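PDB 3MBH: putative phosphomethylpyrimidine kinase from Bacteroides thetaiotaomicron, which probably phosphorylates pyridoxal and related B6 vitamers at the expense of ATP, as a member of the ribokinase-like kinases. Local coordinates for residues Ser186-Val198 with Tyr208-Tyr220. Residues are numbered along the deposited sequence; the frame is centred on the assembly and turned at random.
Sequences SVPVHDEPHKTSV and YWKVTCPYLPAHY
In the antiparallel hairpin made by strands 195-202 and 207-213, Thr196 faces Cys213 and Val198 faces Val211, each as a hydrogen-bonded pair. The bond from Cys213 N to Thr196 O is 2.7 Å and almost straight, and its partner from Thr196 N to Cys213 O is equally direct; Val198 and Val211 exchange a second couple, somewhat more bent. Ser197 and Thr212 form the non-hydrogen-bonded pair between them, where Ser197 CA lies 3.2 Å from Val211 O in a CA-H...O contact.

Side chains alternate between the two faces of the sheet. Alongside Thr196 and Cys213, Val198 CB packs on Val211 CG1 at 3.7 Å. On the other face, the methyl CG2 of Thr212 meets Lys195 CD at 3.8 Å, the two side chains crossing at about a right angle. The extended lysine chain carries NZ on to Glu192 OE2, a 3.0 Å salt bridge made from the syn side but well out of the carboxylate plane.

The hairpin is part of the main sheet of this ribokinase-like kinase: strand 181-189 pairs with 195-202, and strand 288-290 with 207-213. After strand 207-213 the chain makes an inverse gamma turn centred on Pro214. Chi1 of Thr196 (-165°) puts CG2 between the backbone N and the carbonyl carbon, for a CH-pi contact over one face of the Tyr215 ring, 4.1 Å from the centroid and offset toward the rim; OG1 meets Pro217 CD at 3.7 Å. The Tyr215 side chain also rests on helix 241-257. Pro217 CG reaches Ser186 OG at 3.6 Å, and Leu216 CD2 packs against the Pro193 carbonyl oxygen.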
loop_
_atom_site.group_PDB
_atom_site.type_symbol
_atom_site.label_atom_id
_atom_site.label_comp_id
_atom_site.label_asym_id
_atom_site.label_seq_id
_atom_site.Cartn_x
_atom_site.Cartn_y
_atom_site.Cartn_z
ATOM N N SER A 186 -25.617 3.351 -18.576
ATOM C CA SER A 186 -25.493 3.939 -19.900
ATOM C C SER A 186 -26.657 4.843 -20.283
ATOM O O SER A 186 -27.086 4.831 -21.452
ATOM C CB SER A 186 -25.317 2.841 -20.947
ATOM O OG SER A 186 -24.467 1.824 -20.431
ATOM N N VAL A 187 -27.157 5.619 -19.316
ATOM C CA VAL A 187 -28.196 6.574 -19.581
ATOM C C VAL A 187 -27.570 7.890 -20.073
ATOM O O VAL A 187 -26.723 8.465 -19.425
ATOM C CB VAL A 187 -29.078 6.829 -18.360
ATOM C CG1 VAL A 187 -30.240 7.827 -18.746
ATOM C CG2 VAL A 187 -29.624 5.478 -17.798
ATOM N N PRO A 188 -27.994 8.380 -21.239
ATOM C CA PRO A 188 -27.495 9.673 -21.708
ATOM C C PRO A 188 -27.850 10.855 -20.800
ATOM O O PRO A 188 -28.847 10.842 -20.061
ATOM C CB PRO A 188 -28.209 9.860 -23.027
ATOM C CG PRO A 188 -28.505 8.477 -23.515
ATOM C CD PRO A 188 -28.774 7.672 -22.270
ATOM N N VAL A 189 -27.031 11.883 -20.874
ATOM C CA VAL A 189 -27.233 13.044 -20.051
ATOM C C VAL A 189 -27.636 14.174 -20.980
ATOM O O VAL A 189 -26.934 14.500 -21.947
ATOM C CB VAL A 189 -25.979 13.397 -19.267
ATOM C CG1 VAL A 189 -26.204 14.700 -18.419
ATOM C CG2 VAL A 189 -25.560 12.213 -18.411
ATOM N N HIS A 190 -28.788 14.752 -20.690
ATOM C CA HIS A 190 -29.296 15.872 -21.473
ATOM C C HIS A 190 -28.267 17.015 -21.563
ATOM O O HIS A 190 -27.747 17.491 -20.525
ATOM C CB HIS A 190 -30.597 16.393 -20.852
ATOM C CG HIS A 190 -31.302 17.380 -21.714
ATOM N ND1 HIS A 190 -31.735 17.065 -22.986
ATOM C CD2 HIS A 190 -31.609 18.684 -21.517
ATOM C CE1 HIS A 190 -32.304 18.130 -23.527
ATOM N NE2 HIS A 190 -32.238 19.124 -22.654
ATOM N N ASP A 191 -27.945 17.428 -22.793
ATOM C CA ASP A 191 -27.021 18.554 -23.028
ATOM C C ASP A 191 -25.610 18.276 -22.557
ATOM O O ASP A 191 -24.828 19.199 -22.389
ATOM C CB ASP A 191 -27.499 19.847 -22.323
ATOM C CG ASP A 191 -28.556 20.585 -23.095
ATOM O OD1 ASP A 191 -29.313 19.954 -23.879
ATOM O OD2 ASP A 191 -28.628 21.828 -22.899
ATOM N N GLU A 192 -25.287 17.022 -22.308
ATOM C CA GLU A 192 -23.940 16.665 -21.923
ATOM C C GLU A 192 -23.658 15.342 -22.569
ATOM O O GLU A 192 -23.878 14.284 -21.972
ATOM C CB GLU A 192 -23.815 16.582 -20.431
ATOM C CG GLU A 192 -23.877 17.923 -19.760
ATOM C CD GLU A 192 -23.366 17.820 -18.365
ATOM O OE1 GLU A 192 -24.060 17.163 -17.547
ATOM O OE2 GLU A 192 -22.256 18.334 -18.099
ATOM N N PRO A 193 -23.196 15.401 -23.817
ATOM C CA PRO A 193 -22.956 14.216 -24.628
ATOM C C PRO A 193 -21.641 13.488 -24.334
ATOM O O PRO A 193 -21.423 12.414 -24.874
ATOM C CB PRO A 193 -22.963 14.772 -26.059
ATOM C CG PRO A 193 -22.517 16.184 -25.912
ATOM C CD PRO A 193 -22.859 16.651 -24.535
ATOM N N HIS A 194 -20.784 14.056 -23.500
ATOM C CA HIS A 194 -19.566 13.365 -23.092
ATOM C C HIS A 194 -19.800 12.572 -21.805
ATOM O O HIS A 194 -18.869 11.992 -21.248
ATOM C CB HIS A 194 -18.416 14.357 -22.893
ATOM C CG HIS A 194 -18.230 15.320 -24.033
ATOM N ND1 HIS A 194 -17.275 15.142 -25.015
ATOM C CD2 HIS A 194 -18.863 16.480 -24.333
ATOM C CE1 HIS A 194 -17.335 16.145 -25.872
ATOM N NE2 HIS A 194 -18.291 16.971 -25.482
ATOM N N LYS A 195 -21.050 12.537 -21.344
ATOM C CA LYS A 195 -21.371 11.928 -20.065
ATOM C C LYS A 195 -22.410 10.843 -20.144
ATOM O O LYS A 195 -23.236 10.804 -21.031
ATOM C CB LYS A 195 -21.822 13.000 -19.059
ATOM C CG LYS A 195 -20.728 14.026 -18.754
ATOM C CD LYS A 195 -21.129 14.921 -17.609
ATOM C CE LYS A 195 -20.001 15.900 -17.284
ATOM N NZ LYS A 195 -20.406 16.835 -16.213
ATOM N N THR A 196 -22.356 10.010 -19.122
ATOM C CA THR A 196 -23.250 8.938 -18.899
ATOM C C THR A 196 -23.770 9.048 -17.448
ATOM O O THR A 196 -23.087 9.637 -16.574
ATOM C CB THR A 196 -22.504 7.582 -19.146
ATOM O OG1 THR A 196 -23.445 6.556 -19.266
ATOM C CG2 THR A 196 -21.576 7.218 -18.006
ATOM N N SER A 197 -24.982 8.549 -17.220
ATOM C CA SER A 197 -25.506 8.353 -15.860
ATOM C C SER A 197 -25.895 6.896 -15.601
ATOM O O SER A 197 -26.105 6.109 -16.534
ATOM C CB SER A 197 -26.664 9.297 -15.548
ATOM O OG SER A 197 -27.556 9.361 -16.643
ATOM N N VAL A 198 -25.910 6.552 -14.311
ATOM C CA VAL A 198 -26.356 5.279 -13.825
ATOM C C VAL A 198 -27.468 5.600 -12.824
ATOM O O VAL A 198 -27.353 6.543 -12.020
ATOM C CB VAL A 198 -25.224 4.491 -13.127
ATOM C CG1 VAL A 198 -25.764 3.190 -12.485
ATOM C CG2 VAL A 198 -24.033 4.173 -14.108
ATOM N N TYR A 208 -33.869 5.556 -4.369
ATOM C CA TYR A 208 -33.450 5.754 -5.761
ATOM C C TYR A 208 -32.159 6.551 -5.800
ATOM O O TYR A 208 -32.037 7.553 -5.100
ATOM C CB TYR A 208 -34.518 6.563 -6.517
ATOM C CG TYR A 208 -35.832 5.858 -6.665
ATOM C CD1 TYR A 208 -36.818 5.930 -5.658
ATOM C CD2 TYR A 208 -36.132 5.155 -7.831
ATOM C CE1 TYR A 208 -38.025 5.262 -5.800
ATOM C CE2 TYR A 208 -37.324 4.509 -7.971
ATOM C CZ TYR A 208 -38.259 4.539 -6.954
ATOM O OH TYR A 208 -39.445 3.870 -7.166
ATOM N N TRP A 209 -31.215 6.146 -6.632
ATOM C CA TRP A 209 -29.911 6.759 -6.715
ATOM C C TRP A 209 -29.570 7.113 -8.126
ATOM O O TRP A 209 -29.949 6.414 -9.036
ATOM C CB TRP A 209 -28.840 5.781 -6.222
ATOM C CG TRP A 209 -29.083 5.335 -4.853
ATOM C CD1 TRP A 209 -29.726 4.203 -4.467
ATOM C CD2 TRP A 209 -28.759 6.047 -3.654
ATOM N NE1 TRP A 209 -29.824 4.164 -3.092
ATOM C CE2 TRP A 209 -29.195 5.269 -2.575
ATOM C CE3 TRP A 209 -28.111 7.250 -3.391
ATOM C CZ2 TRP A 209 -29.034 5.672 -1.244
ATOM C CZ3 TRP A 209 -27.952 7.640 -2.074
ATOM C CH2 TRP A 209 -28.433 6.855 -1.019
ATOM N N LYS A 210 -28.759 8.143 -8.294
ATOM C CA LYS A 210 -28.200 8.488 -9.574
ATOM C C LYS A 210 -26.720 8.892 -9.448
ATOM O O LYS A 210 -26.310 9.561 -8.485
ATOM C CB LYS A 210 -29.016 9.646 -10.148
ATOM C CG LYS A 210 -28.511 10.259 -11.466
ATOM C CD LYS A 210 -29.456 11.404 -11.896
ATOM C CE LYS A 210 -29.009 12.158 -13.145
ATOM N NZ LYS A 210 -30.024 13.226 -13.561
ATOM N N VAL A 211 -25.929 8.544 -10.435
ATOM C CA VAL A 211 -24.550 9.012 -10.483
ATOM C C VAL A 211 -24.227 9.368 -11.923
ATOM O O VAL A 211 -24.656 8.682 -12.824
ATOM C CB VAL A 211 -23.604 7.962 -9.872
ATOM C CG1 VAL A 211 -23.688 6.651 -10.599
ATOM C CG2 VAL A 211 -22.192 8.471 -9.789
ATOM N N THR A 212 -23.559 10.484 -12.142
ATOM C CA THR A 212 -23.240 10.956 -13.481
ATOM C C THR A 212 -21.742 10.894 -13.619
ATOM O O THR A 212 -21.052 11.338 -12.723
ATOM C CB THR A 212 -23.731 12.417 -13.704
ATOM O OG1 THR A 212 -25.159 12.409 -13.707
ATOM C CG2 THR A 212 -23.255 13.003 -15.091
ATOM N N CYS A 213 -21.259 10.411 -14.749
ATOM C CA CYS A 213 -19.833 10.271 -14.933
ATOM C C CYS A 213 -19.397 10.737 -16.291
ATOM O O CYS A 213 -20.180 10.688 -17.254
ATOM C CB CYS A 213 -19.451 8.823 -14.756
ATOM S SG CYS A 213 -19.885 8.245 -13.100
ATOM N N PRO A 214 -18.138 11.183 -16.381
ATOM C CA PRO A 214 -17.681 11.687 -17.658
ATOM C C PRO A 214 -16.980 10.585 -18.432
ATOM O O PRO A 214 -15.744 10.586 -18.583
ATOM C CB PRO A 214 -16.728 12.807 -17.266
ATOM C CG PRO A 214 -16.101 12.284 -15.978
ATOM C CD PRO A 214 -17.133 11.425 -15.328
ATOM N N TYR A 215 -17.779 9.622 -18.855
ATOM C CA TYR A 215 -17.305 8.589 -19.753
ATOM C C TYR A 215 -18.478 8.000 -20.486
ATOM O O TYR A 215 -19.641 8.149 -20.080
ATOM C CB TYR A 215 -16.464 7.527 -19.050
ATOM C CG TYR A 215 -17.200 6.634 -18.050
ATOM C CD1 TYR A 215 -17.923 5.538 -18.474
ATOM C CD2 TYR A 215 -17.126 6.874 -16.680
ATOM C CE1 TYR A 215 -18.576 4.695 -17.553
ATOM C CE2 TYR A 215 -17.773 6.030 -15.746
ATOM C CZ TYR A 215 -18.511 4.949 -16.204
ATOM O OH TYR A 215 -19.183 4.153 -15.312
ATOM N N LEU A 216 -18.152 7.375 -21.606
ATOM C CA LEU A 216 -19.133 6.772 -22.480
ATOM C C LEU A 216 -18.823 5.263 -22.551
ATOM O O LEU A 216 -17.977 4.841 -23.344
ATOM C CB LEU A 216 -19.033 7.436 -23.854
ATOM C CG LEU A 216 -19.357 8.935 -23.862
ATOM C CD1 LEU A 216 -19.070 9.601 -25.268
ATOM C CD2 LEU A 216 -20.831 9.208 -23.409
ATOM N N PRO A 217 -19.526 4.449 -21.739
ATOM C CA PRO A 217 -19.197 3.042 -21.559
ATOM C C PRO A 217 -19.366 2.216 -22.816
ATOM O O PRO A 217 -18.632 1.245 -23.016
ATOM C CB PRO A 217 -20.194 2.568 -20.480
ATOM C CG PRO A 217 -21.278 3.565 -20.514
ATOM C CD PRO A 217 -20.651 4.856 -20.888
ATOM N N ALA A 218 -20.275 2.653 -23.667
ATOM C CA ALA A 218 -20.624 1.953 -24.904
ATOM C C ALA A 218 -19.460 1.981 -25.889
ATOM O O ALA A 218 -19.388 1.150 -26.753
ATOM C CB ALA A 218 -21.838 2.605 -25.541
ATOM N N HIS A 219 -18.561 2.958 -25.773
ATOM C CA HIS A 219 -17.344 2.968 -26.597
ATOM C C HIS A 219 -16.369 1.822 -26.262
ATOM O O HIS A 219 -15.456 1.566 -27.050
ATOM C CB HIS A 219 -16.608 4.286 -26.432
ATOM C CG HIS A 219 -17.316 5.440 -27.046
ATOM N ND1 HIS A 219 -16.710 6.661 -27.230
ATOM C CD2 HIS A 219 -18.572 5.561 -27.539
ATOM C CE1 HIS A 219 -17.561 7.492 -27.812
ATOM N NE2 HIS A 219 -18.700 6.849 -28.004
ATOM N N TYR A 220 -16.528 1.165 -25.105
ATOM C CA TYR A 220 -15.582 0.115 -24.654
ATOM C C TYR A 220 -16.329 -1.173 -24.288
ATOM O O TYR A 220 -16.824 -1.293 -23.164
ATOM C CB TYR A 220 -14.735 0.563 -23.461
ATOM C CG TYR A 220 -14.037 1.877 -23.690
ATOM C CD1 TYR A 220 -12.803 1.923 -24.245
ATOM C CD2 TYR A 220 -14.646 3.063 -23.344
ATOM C CE1 TYR A 220 -12.178 3.161 -24.501
ATOM C CE2 TYR A 220 -14.071 4.221 -23.582
ATOM C CZ TYR A 220 -12.823 4.280 -24.131
ATOM O OH TYR A 220 -12.280 5.502 -24.349
#